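Dihydrocoumarin hydrolase, AncDHCH1 (Pseudomonas sp., PDB 6C2C) probably hydrolyses the lactone dihydrocoumarin at a two-zinc site in a metallo-beta-lactamase fold, and is related to methyl-parathion hydrolase. Local coordinates at residues P17-M22 with E28-S33; T67-Y72 with P93-L98; L45-A50 with A231-D236; S54-S59 with A63-S68; V222-L227 with K257-A262. All coordinates share one frame; numbering follows the deposited sequence. Where two conformers were deposited one is given.

Interaction 1 (P17-M22 with E28-S33); sequences PGFYRM and EVTALS
F19 to M22 pair with V29 to L32 as the two arms of an antiparallel beta hairpin. The hairpin joins strand 19-24, at the margin of a mixed sheet of the metallo-beta-lactamase fold, to strand 27-39. Backbone bonds set the register. Y20 and A31 form one hydrogen-bonded pair, and M22 and V29 form the next. F19 with L32 and R21 with T30 are the non-hydrogen-bonded pairs between and beside them. At the open end S33 N donates to G18 O at 2.9 Å; G18 is the centre of an inverse gamma turn. CA-H...O contacts add to the ladder, as from F19 CA to A31 O at 3.1 Å.

Apolar side chains divide between the two faces. Y20 CB meets A31 CB, and M22 CE reaches V29 CB, on the face toward strand 279-285. On the other face F19 CB touches L32 CD2 at 3.9 Å, and helix 98-104 covers both residues.

The polar contacts centre on R21. Its chain folds back at chi2 (80°) and chi3 (74°), which brings the guanidinium over the neighbouring strand beside T30. F19 CD2 lies 4.3 Å above one face of the R21 guanidinium, and E28 OE2 lies over the opposite one. The E28 OE2 to R21 NE salt bridge is long, 3.9 Å, and no N-H points at the oxygen. The other oxygen, E28 OE1, is hydrogen-bonded to Y107 OH. R21 NH1 also bonds to A105 O. Across the strands, R21 NH1 donates to T30 OG1 at 3.0 Å, with the hydroxyl oxygen 16° out of the guanidinium plane.

Interaction 2 (T67-Y72 with P93-L98); sequences TSVNAY and PTLGKL
V69 and L95 meet with their side chains at about a right angle. The touching branch of V69 is CG2, which lies anti to the carbonyl carbon. V69 CG2 sits 3.7 Å from L95 CD2 and 4.0 Å from L95 CD1, so it presses on both tips of the leucine fork. L95 CD2 also comes within 4.0 Å of V69 CB.

Two residues along, A71 and L98 make the second pair. A71 offers its CB to L98 CD1 at 3.4 Å, closer than usual carbon-carbon contact. The short approach is consistent with tight packing here. L98 CG is anti to the backbone N, and chi2, at 135°, is off the usual staggered values. V69 and A71 lie on the same side of their strand. The contact is wholly apolar and buried.

D34 of strand 27-39 also holds the loop: it takes G96 N on one carboxylate oxygen and L98 N on the other. On the strand, S68 O accepts a hydrogen bond from H273 ND1, so the backbone beside V69 positions a zinc ligand. A bound di(hydroxyethyl)ether lies about 4 Å from the V69 side chain.

Strand 65-75 runs next to strand 27-39 in the mixed sheet. The loop after strand 80-83 passes over these strands, and L98 begins helix 98-104, whose L102 packs on L32 of strand 27-39.

Interaction 3 (L45-A50 with A231-D236); sequences LNQPPA and AAVQFD
Q234, whose CD lies 4.5 Å from L45 CD2, has its OE1 gripped twice. The backbone N atoms of H229 and V230 both donate to it. Its NE2 donates to V240 O, so both ends of the amide are bound. The side chain thus ties back to the residues leading into its own short helix, 231-234, of the metallo-beta-lactamase fold. Across the contact lies the loop between helices 41-44 and 49-58. In that loop N46 is the centre of an inverse gamma turn, and P48 is at the N-cap position of the next helix.

The main touch is apolar. L45 and V233 reach toward each other tip to tip, with L45 CD1 3.7 Å from V233 CG2. L45 CD1 also lies 4.1 Å from V233 CB and 4.2 Å from V233 CG1, so it rests on the whole fork of the valine. L45 chi1 (-69°) sets CG anti to the carbonyl carbon, and with chi2 at 170° CD1 faces V233 and CD2 lies nearer Q234. A55 and T52 of helix 49-58 pack beside this pair, on V233 and L45 respectively.

The Q47 and V233 side chains approach each other from opposite directions. Q47 CG sits between the backbone N and the carbonyl carbon (chi1 73°), and the chain is extended beyond. The amide nitrogen is a hydrogen-bond donor to T52 OG1. Toward V233 it makes only a van der Waals touch, Q47 NE2 to V233 CG1 at 3.8 Å.

Interaction 4 (S54-S59 with A63-S68); sequences SALAKS and APLETS
L56 CD1 rests against the A63 backbone amide, 3.6 Å from A63 N. None of the touching residues, L56, A63 and L65, has a flat side chain. The peptide bond from A63 to P64 is cis, and the proline CB points away from the helix.

L56 carries the contact alone on its side. Its two methyls part between two partners. L56 CD1 goes to A63, where it also lies 4.1 Å from A63 CB. L56 CD2 goes to L65 CD2 at 3.8 Å. L56 CG lies anti to the carbonyl carbon. With chi1 at -65° and an extended chi2, the fork points out from the helix, one methyl to A63 and one to L65. The L56 and L65 side chains run at a slant to each other and meet through a single methyl each. L65 CG, anti to the backbone N (chi1 -167°), carries CD2 toward L56.

These segments form a connection within the metallo-beta-lactamase fold. Helix 49-58 ends, a short loop turns the chain, and strand 65-75 enters the mixed sheet beside strand 27-39. L65 pairs there with L39 by backbone hydrogen bonds, and T67 with V37.

Other helices close round the leucines. V41 of helix 41-44 touches both L56 and L65, while A232 of helix 231-234 packs on L56. L61, in the loop, also touches L56, and V230 touches L65. K58, near the end of the helix, makes a salt bridge through NZ with D236 OD2.

Interaction 5 (V222-L227 with K257-A262); sequences VLLGDL and KAFADA. With ZN (zinc ion), chain D; ZN (zinc ion), chain C.
L224 points its CB toward helix 248-265, and the side chain ends on A258 and F259. From L224 CB, still 5.7 Å short of A258 CB, the chain goes to CG, which lies anti to the carbonyl carbon (chi1 -63°). L224 CG comes to 5.0 Å from A258 CB and divides there. L224 CD2 touches A258 CB at 4.0 Å. L224 CD1 turns to the aromatic ring and meets its edge, near the ring plane, at F259 CE1 (4.4 Å). T211 and I269 of the neighbouring strands flank the same leucine.

L227 comes to the same alanine. L227 CD1 is 3.4 Å from A258 CB, tighter than ordinary carbon contact. The A258 methyl is thus met by both leucines. On the outer part of the helix, K257 NZ and D261 OD2 form a salt bridge one turn apart, on the syn lone pair of the oxygen.

L224 and L227 are the first and last residues of a type II' beta turn, closed by L227 N to L224 O. G225 takes the positive phi (63°) that suits glycine. D226 follows it and points the other way, to the metals. D226 OD2 binds both zinc ions, at 2.1 Å from the zinc of chain C and 2.2 Å from the zinc of chain D, and water 1 also bridges them. H119, H121 and H205 complete the protein ligands of one zinc; D123, H124 and H273 complete those of the other. This is the bridging aspartate of the binuclear metallo-beta-lactamase site.

Interactions 1 and 2 share a sheet: L32 N probably bonds to A71 O at 2.8 Å. Interaction 4 uses the same strand 65-75 as interaction 2, with T67 and S68 in common. Its centre is about 9 Å from that of interaction 3; both use helix 49-58, and D236 OD2 and K58 NZ join them at 3.2 Å. Interaction 3 meets interaction 5 where F235 CE1 packs on F259 CZ at 3.7 Å. Interaction 5 holds the aspartate that bridges the zincs. Interaction 2 also lies near the metals, with the V69 side chain about 6 Å from a zinc, while Q234 in interaction 3 is about 11 Å away.

Interaction 1 (P17-M22 with E28-S33)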
# COMPACT_ATOMS: atom_id res chain seq x y z
N PRO A 17 -12.56 -12.85 -4.43
CA PRO A 17 -11.49 -12.11 -5.06
C PRO A 17 -11.23 -10.77 -4.38
O PRO A 17 -12.11 -10.08 -4.08
CB PRO A 17 -12.02 -11.88 -6.46
CG PRO A 17 -12.96 -13.01 -6.74
CD PRO A 17 -13.55 -13.34 -5.40
N GLY A 18 -9.99 -10.51 -4.06
CA GLY A 18 -9.68 -9.27 -3.35
C GLY A 18 -9.54 -8.06 -4.26
O GLY A 18 -8.42 -7.60 -4.51
N PHE A 19 -10.66 -7.58 -4.78
CA PHE A 19 -10.69 -6.26 -5.43
C PHE A 19 -11.97 -5.57 -5.01
O PHE A 19 -12.95 -6.22 -4.62
CB PHE A 19 -10.54 -6.33 -6.97
CG PHE A 19 -11.73 -6.90 -7.72
CD1 PHE A 19 -11.80 -8.28 -7.92
CD2 PHE A 19 -12.72 -6.07 -8.24
CE1 PHE A 19 -12.87 -8.83 -8.64
CE2 PHE A 19 -13.78 -6.61 -8.98
CZ PHE A 19 -13.83 -7.97 -9.17
N TYR A 20 -11.93 -4.24 -5.04
CA TYR A 20 -13.10 -3.44 -4.66
C TYR A 20 -13.17 -2.25 -5.59
O TYR A 20 -12.23 -1.46 -5.66
CB TYR A 20 -13.01 -3.00 -3.18
CG TYR A 20 -14.23 -2.21 -2.83
CD1 TYR A 20 -15.46 -2.84 -2.72
CD2 TYR A 20 -14.18 -0.83 -2.71
CE1 TYR A 20 -16.62 -2.13 -2.48
CE2 TYR A 20 -15.32 -0.07 -2.46
CZ TYR A 20 -16.55 -0.72 -2.37
OH TYR A 20 -17.68 0.03 -2.11
N ARG A 21 -14.28 -2.12 -6.33
CA ARG A 21 -14.48 -1.04 -7.29
C ARG A 21 -15.12 0.17 -6.64
O ARG A 21 -16.11 0.05 -5.91
CB ARG A 21 -15.41 -1.54 -8.40
CG ARG A 21 -15.21 -0.79 -9.72
CD ARG A 21 -13.97 -1.40 -10.45
NE ARG A 21 -14.39 -2.70 -10.98
CZ ARG A 21 -13.59 -3.54 -11.62
NH1 ARG A 21 -12.31 -3.23 -11.83
NH2 ARG A 21 -14.10 -4.69 -12.07
N MET A 22 -14.63 1.36 -7.00
CA MET A 22 -15.18 2.61 -6.48
C MET A 22 -15.04 3.67 -7.56
O MET A 22 -13.94 3.86 -8.06
CB MET A 22 -14.43 3.03 -5.19
CG MET A 22 -15.07 4.20 -4.47
SD MET A 22 -14.01 4.80 -3.16
CE MET A 22 -12.75 5.64 -4.10
N GLU A 28 -12.33 5.46 -12.53
CA GLU A 28 -12.62 4.19 -11.87
C GLU A 28 -11.43 3.77 -11.01
O GLU A 28 -10.32 3.61 -11.52
CB GLU A 28 -12.86 3.11 -12.91
CG GLU A 28 -13.13 1.73 -12.29
CD GLU A 28 -12.74 0.66 -13.31
OE1 GLU A 28 -11.57 0.59 -13.70
OE2 GLU A 28 -13.61 -0.07 -13.78
N VAL A 29 -11.65 3.63 -9.70
CA VAL A 29 -10.63 3.15 -8.76
C VAL A 29 -10.94 1.68 -8.48
O VAL A 29 -12.11 1.30 -8.27
CB VAL A 29 -10.64 3.97 -7.46
CG1 VAL A 29 -9.62 3.36 -6.48
CG2 VAL A 29 -10.33 5.40 -7.76
N THR A 30 -9.91 0.83 -8.52
CA THR A 30 -10.03 -0.56 -8.07
C THR A 30 -8.98 -0.78 -6.99
O THR A 30 -7.78 -0.83 -7.29
CB THR A 30 -9.87 -1.58 -9.21
OG1 THR A 30 -10.68 -1.23 -10.35
CG2 THR A 30 -10.22 -3.00 -8.71
N ALA A 31 -9.40 -0.90 -5.72
CA ALA A 31 -8.49 -1.39 -4.68
C ALA A 31 -8.15 -2.84 -4.98
O ALA A 31 -9.04 -3.64 -5.29
CB ALA A 31 -9.15 -1.28 -3.30
N LEU A 32 -6.87 -3.18 -4.92
CA LEU A 32 -6.40 -4.52 -5.17
C LEU A 32 -5.73 -5.06 -3.92
O LEU A 32 -4.83 -4.42 -3.36
CB LEU A 32 -5.43 -4.53 -6.35
CG LEU A 32 -6.02 -4.10 -7.72
CD1 LEU A 32 -4.89 -3.95 -8.72
CD2 LEU A 32 -6.98 -5.18 -8.23
N SER A 33 -6.11 -6.25 -3.50
CA SER A 33 -5.45 -6.86 -2.36
C SER A 33 -4.27 -7.72 -2.81
O SER A 33 -4.40 -8.52 -3.75
CB SER A 33 -6.46 -7.74 -1.63
OG SER A 33 -5.84 -8.47 -0.58

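Interaction 2 (T67-Y72 with P93-L98)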
# COMPACT_ATOMS: atom_id res chain seq x y z
N THR A 67 -2.32 -8.18 8.74
CA THR A 67 -2.24 -6.86 8.16
C THR A 67 -2.43 -6.96 6.66
O THR A 67 -1.76 -7.75 5.99
CB THR A 67 -0.88 -6.24 8.51
OG1 THR A 67 -0.78 -6.21 9.94
CG2 THR A 67 -0.76 -4.82 8.01
N SER A 68 -3.36 -6.13 6.14
CA SER A 68 -3.57 -6.05 4.70
C SER A 68 -2.41 -5.39 4.00
O SER A 68 -1.72 -4.55 4.57
CB SER A 68 -4.80 -5.23 4.41
OG SER A 68 -5.97 -5.98 4.75
N VAL A 69 -2.23 -5.77 2.75
CA VAL A 69 -1.27 -5.16 1.83
C VAL A 69 -2.05 -4.79 0.59
O VAL A 69 -2.47 -5.68 -0.17
CB VAL A 69 -0.11 -6.09 1.48
CG1 VAL A 69 0.91 -5.40 0.44
CG2 VAL A 69 0.71 -6.49 2.74
N ASN A 70 -2.23 -3.49 0.35
CA ASN A 70 -3.13 -3.01 -0.71
C ASN A 70 -2.37 -2.22 -1.77
O ASN A 70 -1.34 -1.59 -1.49
CB ASN A 70 -4.18 -2.08 -0.16
CG ASN A 70 -4.92 -2.66 1.09
OD1 ASN A 70 -5.20 -3.87 1.17
ND2 ASN A 70 -5.25 -1.77 2.04
N ALA A 71 -2.94 -2.21 -2.98
CA ALA A 71 -2.49 -1.36 -4.08
C ALA A 71 -3.75 -0.77 -4.70
O ALA A 71 -4.85 -1.24 -4.43
CB ALA A 71 -1.68 -2.17 -5.11
N TYR A 72 -3.61 0.24 -5.57
CA TYR A 72 -4.79 0.94 -6.08
C TYR A 72 -4.66 1.20 -7.59
O TYR A 72 -3.72 1.90 -8.01
CB TYR A 72 -5.02 2.27 -5.31
CG TYR A 72 -5.25 1.97 -3.85
CD1 TYR A 72 -6.54 1.72 -3.43
CD2 TYR A 72 -4.22 1.91 -2.93
CE1 TYR A 72 -6.79 1.36 -2.10
CE2 TYR A 72 -4.44 1.59 -1.60
CZ TYR A 72 -5.72 1.26 -1.20
OH TYR A 72 -5.93 0.90 0.13
N PRO A 93 4.66 -16.63 1.73
CA PRO A 93 3.68 -17.24 0.84
C PRO A 93 2.26 -16.68 0.94
O PRO A 93 1.47 -17.04 0.08
CB PRO A 93 3.69 -18.74 1.28
CG PRO A 93 4.09 -18.69 2.66
CD PRO A 93 5.00 -17.49 2.86
N THR A 94 1.93 -15.78 1.90
CA THR A 94 0.58 -15.26 2.02
C THR A 94 0.34 -14.01 1.18
O THR A 94 -0.78 -13.52 1.14
CB THR A 94 0.23 -14.97 3.48
OG1 THR A 94 0.97 -13.85 3.99
CG2 THR A 94 0.52 -16.24 4.31
N LEU A 95 1.37 -13.48 0.53
CA LEU A 95 1.20 -12.28 -0.29
C LEU A 95 1.40 -12.66 -1.73
O LEU A 95 1.41 -13.86 -2.09
CB LEU A 95 2.20 -11.24 0.19
CG LEU A 95 1.86 -10.74 1.58
CD1 LEU A 95 3.02 -9.74 2.06
CD2 LEU A 95 0.49 -10.04 1.67
N GLY A 96 1.55 -11.67 -2.59
CA GLY A 96 1.65 -11.96 -4.01
C GLY A 96 0.33 -12.25 -4.70
O GLY A 96 0.34 -12.77 -5.83
N LYS A 97 -0.81 -11.90 -4.10
CA LYS A 97 -2.09 -12.18 -4.74
C LYS A 97 -2.51 -11.10 -5.72
O LYS A 97 -3.54 -11.26 -6.39
CB LYS A 97 -3.19 -12.35 -3.68
CG LYS A 97 -2.87 -13.25 -2.54
CD LYS A 97 -1.91 -14.37 -2.85
CE LYS A 97 -2.01 -15.47 -1.81
NZ LYS A 97 -0.64 -15.90 -1.47
N LEU A 98 -1.75 -10.00 -5.82
CA LEU A 98 -2.21 -8.90 -6.67
C LEU A 98 -2.47 -9.33 -8.11
O LEU A 98 -3.46 -8.93 -8.70
CB LEU A 98 -1.19 -7.75 -6.64
CG LEU A 98 -1.71 -6.52 -7.43
CD1 LEU A 98 -1.47 -5.24 -6.64
CD2 LEU A 98 -1.03 -6.46 -8.76

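Interaction 3 (L45-A50 with A231-D236)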
# COMPACT_ATOMS: atom_id res chain seq x y z
N LEU A 45 6.03 -1.79 16.92
CA LEU A 45 5.68 -0.41 17.26
C LEU A 45 6.63 0.14 18.33
O LEU A 45 7.08 -0.59 19.22
CB LEU A 45 4.23 -0.30 17.75
CG LEU A 45 3.17 -0.54 16.65
CD1 LEU A 45 1.79 -0.65 17.29
CD2 LEU A 45 3.18 0.67 15.70
N ASN A 46 6.90 1.44 18.24
CA ASN A 46 7.92 2.07 19.10
C ASN A 46 7.27 2.63 20.36
O ASN A 46 7.20 3.84 20.60
CB ASN A 46 8.66 3.16 18.32
CG ASN A 46 9.65 2.59 17.33
OD1 ASN A 46 10.26 1.56 17.55
ND2 ASN A 46 9.80 3.27 16.19
N GLN A 47 6.69 1.70 21.10
CA GLN A 47 6.13 1.98 22.42
C GLN A 47 6.04 0.65 23.16
O GLN A 47 6.28 -0.41 22.59
CB GLN A 47 4.75 2.66 22.30
CG GLN A 47 3.67 1.66 21.83
CD GLN A 47 2.30 2.30 21.87
OE1 GLN A 47 2.15 3.48 22.22
NE2 GLN A 47 1.28 1.53 21.47
N PRO A 48 5.81 0.68 24.47
CA PRO A 48 5.84 -0.56 25.24
C PRO A 48 4.73 -1.50 24.80
O PRO A 48 3.62 -1.03 24.52
CB PRO A 48 5.65 -0.10 26.70
CG PRO A 48 5.97 1.39 26.70
CD PRO A 48 5.59 1.88 25.29
N PRO A 49 5.04 -2.80 24.66
CA PRO A 49 4.01 -3.80 24.26
C PRO A 49 2.70 -3.70 25.01
O PRO A 49 1.64 -3.88 24.40
CB PRO A 49 4.71 -5.14 24.51
CG PRO A 49 6.13 -4.85 24.41
CD PRO A 49 6.35 -3.43 24.81
N ALA A 50 2.74 -3.41 26.31
CA ALA A 50 1.49 -3.33 27.06
C ALA A 50 0.55 -2.24 26.52
O ALA A 50 -0.68 -2.43 26.53
CB ALA A 50 1.78 -3.08 28.54
N ALA A 231 -3.90 0.66 12.37
CA ALA A 231 -5.03 1.54 12.61
C ALA A 231 -5.43 1.60 14.09
O ALA A 231 -5.71 2.69 14.60
CB ALA A 231 -6.26 1.09 11.78
N ALA A 232 -5.42 0.45 14.76
CA ALA A 232 -5.95 0.37 16.13
C ALA A 232 -5.09 1.10 17.15
O ALA A 232 -5.53 1.24 18.30
CB ALA A 232 -6.11 -1.10 16.56
N VAL A 233 -3.88 1.51 16.78
CA VAL A 233 -2.97 2.32 17.60
C VAL A 233 -2.83 3.72 17.05
O VAL A 233 -2.95 4.73 17.78
CB VAL A 233 -1.58 1.64 17.70
CG1 VAL A 233 -0.56 2.62 18.31
CG2 VAL A 233 -1.59 0.36 18.55
N GLN A 234 -2.59 3.83 15.74
CA GLN A 234 -2.07 5.07 15.20
C GLN A 234 -3.12 6.10 14.81
O GLN A 234 -2.75 7.25 14.59
CB GLN A 234 -1.16 4.75 13.99
CG GLN A 234 0.12 4.08 14.43
CD GLN A 234 0.92 3.68 13.24
OE1 GLN A 234 0.40 2.99 12.38
NE2 GLN A 234 2.13 4.21 13.11
N PHE A 235 -4.42 5.76 14.77
CA PHE A 235 -5.41 6.80 14.61
C PHE A 235 -5.66 7.52 15.94
O PHE A 235 -5.74 8.75 15.96
CB PHE A 235 -6.73 6.21 14.07
CG PHE A 235 -6.73 5.93 12.58
CD1 PHE A 235 -6.49 6.93 11.67
CD2 PHE A 235 -7.09 4.66 12.10
CE1 PHE A 235 -6.54 6.67 10.27
CE2 PHE A 235 -7.12 4.41 10.66
CZ PHE A 235 -6.86 5.42 9.80
N ASP A 236 -5.73 6.76 17.05
CA ASP A 236 -5.91 7.41 18.35
C ASP A 236 -4.66 8.19 18.73
O ASP A 236 -4.75 9.25 19.39
CB ASP A 236 -6.19 6.37 19.42
CG ASP A 236 -7.62 5.78 19.36
OD1 ASP A 236 -8.52 6.43 18.81
OD2 ASP A 236 -7.80 4.67 19.95

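Interaction 4 (S54-S59 with A63-S68)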
# COMPACT_ATOMS: atom_id res chain seq x y z
N SER A 54 -3.05 -3.12 25.03
CA SER A 54 -4.29 -2.48 25.45
C SER A 54 -5.03 -1.84 24.27
O SER A 54 -6.26 -1.97 24.17
CB SER A 54 -3.98 -1.49 26.58
OG SER A 54 -3.21 -0.40 26.13
N ALA A 55 -4.32 -1.15 23.37
CA ALA A 55 -4.99 -0.54 22.22
C ALA A 55 -5.63 -1.59 21.32
O ALA A 55 -6.77 -1.42 20.85
CB ALA A 55 -3.98 0.31 21.42
N LEU A 56 -4.92 -2.69 21.05
CA LEU A 56 -5.47 -3.74 20.21
C LEU A 56 -6.72 -4.32 20.85
O LEU A 56 -7.72 -4.55 20.17
CB LEU A 56 -4.44 -4.83 19.96
CG LEU A 56 -3.21 -4.44 19.17
CD1 LEU A 56 -2.38 -5.66 18.95
CD2 LEU A 56 -3.61 -3.76 17.86
N ALA A 57 -6.70 -4.51 22.16
CA ALA A 57 -7.86 -5.11 22.80
C ALA A 57 -9.09 -4.21 22.65
O ALA A 57 -10.21 -4.70 22.46
CB ALA A 57 -7.54 -5.37 24.27
N LYS A 58 -8.89 -2.92 22.69
CA LYS A 58 -9.97 -1.99 22.53
C LYS A 58 -10.70 -2.15 21.18
O LYS A 58 -11.86 -1.85 21.08
CB LYS A 58 -9.45 -0.60 22.70
CG LYS A 58 -10.32 0.52 22.22
CD LYS A 58 -9.80 1.88 22.70
CE LYS A 58 -10.44 3.01 21.93
NZ LYS A 58 -9.95 4.36 22.33
N SER A 59 -9.98 -2.62 20.18
CA SER A 59 -10.53 -2.85 18.85
C SER A 59 -10.72 -4.34 18.58
O SER A 59 -10.86 -4.74 17.42
CB SER A 59 -9.64 -2.22 17.77
OG SER A 59 -9.70 -0.80 17.79
N ALA A 63 -2.06 -9.27 18.89
CA ALA A 63 -0.86 -9.56 18.13
C ALA A 63 -0.56 -11.05 18.13
O ALA A 63 -0.76 -11.68 19.13
CB ALA A 63 0.32 -8.79 18.62
N PRO A 64 -0.06 -11.61 17.05
CA PRO A 64 0.25 -10.99 15.76
C PRO A 64 -1.01 -10.63 14.98
O PRO A 64 -2.03 -11.24 15.08
CB PRO A 64 1.11 -12.02 15.07
CG PRO A 64 0.86 -13.27 15.74
CD PRO A 64 0.38 -13.01 17.08
N LEU A 65 -0.90 -9.49 14.35
CA LEU A 65 -1.98 -8.88 13.68
C LEU A 65 -1.93 -9.10 12.19
O LEU A 65 -0.99 -8.80 11.53
CB LEU A 65 -1.91 -7.39 13.96
CG LEU A 65 -3.07 -6.48 13.62
CD1 LEU A 65 -4.37 -7.17 13.88
CD2 LEU A 65 -2.98 -5.16 14.36
N GLU A 66 -3.00 -9.67 11.71
CA GLU A 66 -3.12 -9.89 10.26
C GLU A 66 -3.30 -8.55 9.57
O GLU A 66 -4.31 -7.85 9.76
CB GLU A 66 -4.31 -10.81 10.00
CG GLU A 66 -4.50 -11.15 8.53
CD GLU A 66 -5.55 -12.23 8.26
OE1 GLU A 66 -6.34 -12.60 9.20
OE2 GLU A 66 -5.59 -12.74 7.12
N THR A 67 -2.32 -8.18 8.74
CA THR A 67 -2.24 -6.86 8.16
C THR A 67 -2.43 -6.96 6.66
O THR A 67 -1.76 -7.75 5.99
CB THR A 67 -0.88 -6.24 8.51
OG1 THR A 67 -0.78 -6.21 9.94
CG2 THR A 67 -0.76 -4.82 8.01
N SER A 68 -3.36 -6.13 6.14
CA SER A 68 -3.57 -6.05 4.70
C SER A 68 -2.41 -5.39 4.00
O SER A 68 -1.72 -4.55 4.57
CB SER A 68 -4.80 -5.23 4.41
OG SER A 68 -5.97 -5.98 4.75

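Interaction 5 (V222-L227 with K257-A262)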
# COMPACT_ATOMS: atom_id res chain seq x y z
N VAL A 222 -6.62 10.38 -1.73
CA VAL A 222 -5.22 10.58 -1.43
C VAL A 222 -4.68 9.23 -0.99
O VAL A 222 -5.12 8.67 0.03
CB VAL A 222 -5.04 11.67 -0.38
CG1 VAL A 222 -3.60 11.80 -0.03
CG2 VAL A 222 -5.46 13.00 -0.96
N LEU A 223 -3.74 8.69 -1.76
CA LEU A 223 -3.21 7.35 -1.52
C LEU A 223 -1.94 7.52 -0.71
O LEU A 223 -0.94 8.06 -1.22
CB LEU A 223 -2.95 6.66 -2.86
CG LEU A 223 -4.22 6.42 -3.66
CD1 LEU A 223 -3.86 5.88 -5.03
CD2 LEU A 223 -5.20 5.53 -2.88
N LEU A 224 -1.99 7.09 0.58
CA LEU A 224 -1.01 7.51 1.59
C LEU A 224 0.15 6.53 1.73
O LEU A 224 0.99 6.72 2.63
CB LEU A 224 -1.70 7.60 2.95
CG LEU A 224 -2.79 8.65 3.03
CD1 LEU A 224 -3.38 8.55 4.44
CD2 LEU A 224 -2.27 10.03 2.81
N GLY A 225 0.14 5.43 0.98
CA GLY A 225 1.28 4.50 1.11
C GLY A 225 1.32 3.93 2.51
O GLY A 225 0.31 3.45 3.03
N ASP A 226 2.48 4.04 3.12
CA ASP A 226 2.68 3.57 4.47
C ASP A 226 2.78 4.65 5.59
O ASP A 226 3.59 4.57 6.46
CB ASP A 226 3.91 2.67 4.51
CG ASP A 226 3.68 1.29 3.93
OD1 ASP A 226 2.73 1.04 3.32
OD2 ASP A 226 4.56 0.52 4.10
N LEU A 227 2.00 5.70 5.44
CA LEU A 227 1.89 6.65 6.55
C LEU A 227 1.23 6.02 7.77
O LEU A 227 1.24 6.64 8.83
CB LEU A 227 1.12 7.90 6.14
CG LEU A 227 1.71 8.82 5.08
CD1 LEU A 227 1.03 10.20 5.00
CD2 LEU A 227 3.24 8.96 5.14
N LYS A 257 0.45 15.36 9.55
CA LYS A 257 0.08 16.34 8.52
C LYS A 257 -1.03 15.78 7.63
O LYS A 257 -2.01 16.46 7.32
CB LYS A 257 1.33 16.66 7.71
CG LYS A 257 1.08 17.68 6.69
CD LYS A 257 2.36 18.16 6.01
CE LYS A 257 2.02 19.39 5.16
NZ LYS A 257 0.62 19.35 4.54
N ALA A 258 -0.87 14.53 7.19
CA ALA A 258 -1.85 13.90 6.29
C ALA A 258 -3.20 13.72 6.98
O ALA A 258 -4.23 13.95 6.35
CB ALA A 258 -1.31 12.53 5.82
N PHE A 259 -3.20 13.28 8.23
CA PHE A 259 -4.47 13.11 8.95
C PHE A 259 -5.14 14.46 9.17
O PHE A 259 -6.35 14.61 8.94
CB PHE A 259 -4.26 12.42 10.31
CG PHE A 259 -3.89 10.93 10.22
CD1 PHE A 259 -3.79 10.31 8.96
CD2 PHE A 259 -3.57 10.20 11.37
CE1 PHE A 259 -3.45 8.93 8.84
CE2 PHE A 259 -3.24 8.83 11.26
CZ PHE A 259 -3.18 8.23 9.97
N ALA A 260 -4.38 15.46 9.59
CA ALA A 260 -4.97 16.78 9.77
C ALA A 260 -5.52 17.32 8.45
O ALA A 260 -6.65 17.84 8.40
CB ALA A 260 -3.94 17.74 10.34
N ASP A 261 -4.79 17.15 7.35
CA ASP A 261 -5.27 17.68 6.08
C ASP A 261 -6.52 16.94 5.61
O ASP A 261 -7.43 17.55 5.06
CB ASP A 261 -4.15 17.60 5.01
CG ASP A 261 -2.98 18.59 5.28
OD1 ASP A 261 -3.09 19.52 6.11
OD2 ASP A 261 -1.92 18.42 4.62
N ALA A 262 -6.57 15.61 5.81
CA ALA A 262 -7.75 14.85 5.37
C ALA A 262 -8.96 15.17 6.23
O ALA A 262 -10.10 15.16 5.73
CB ALA A 262 -7.47 13.34 5.42
ZN ZN D . 6.72 0.21 4.04
ZN ZN C . 4.33 -1.46 3.30
O HOH W 1 6.17 -1.54 3.57
O HOH W 2 6.78 -0.64 6.10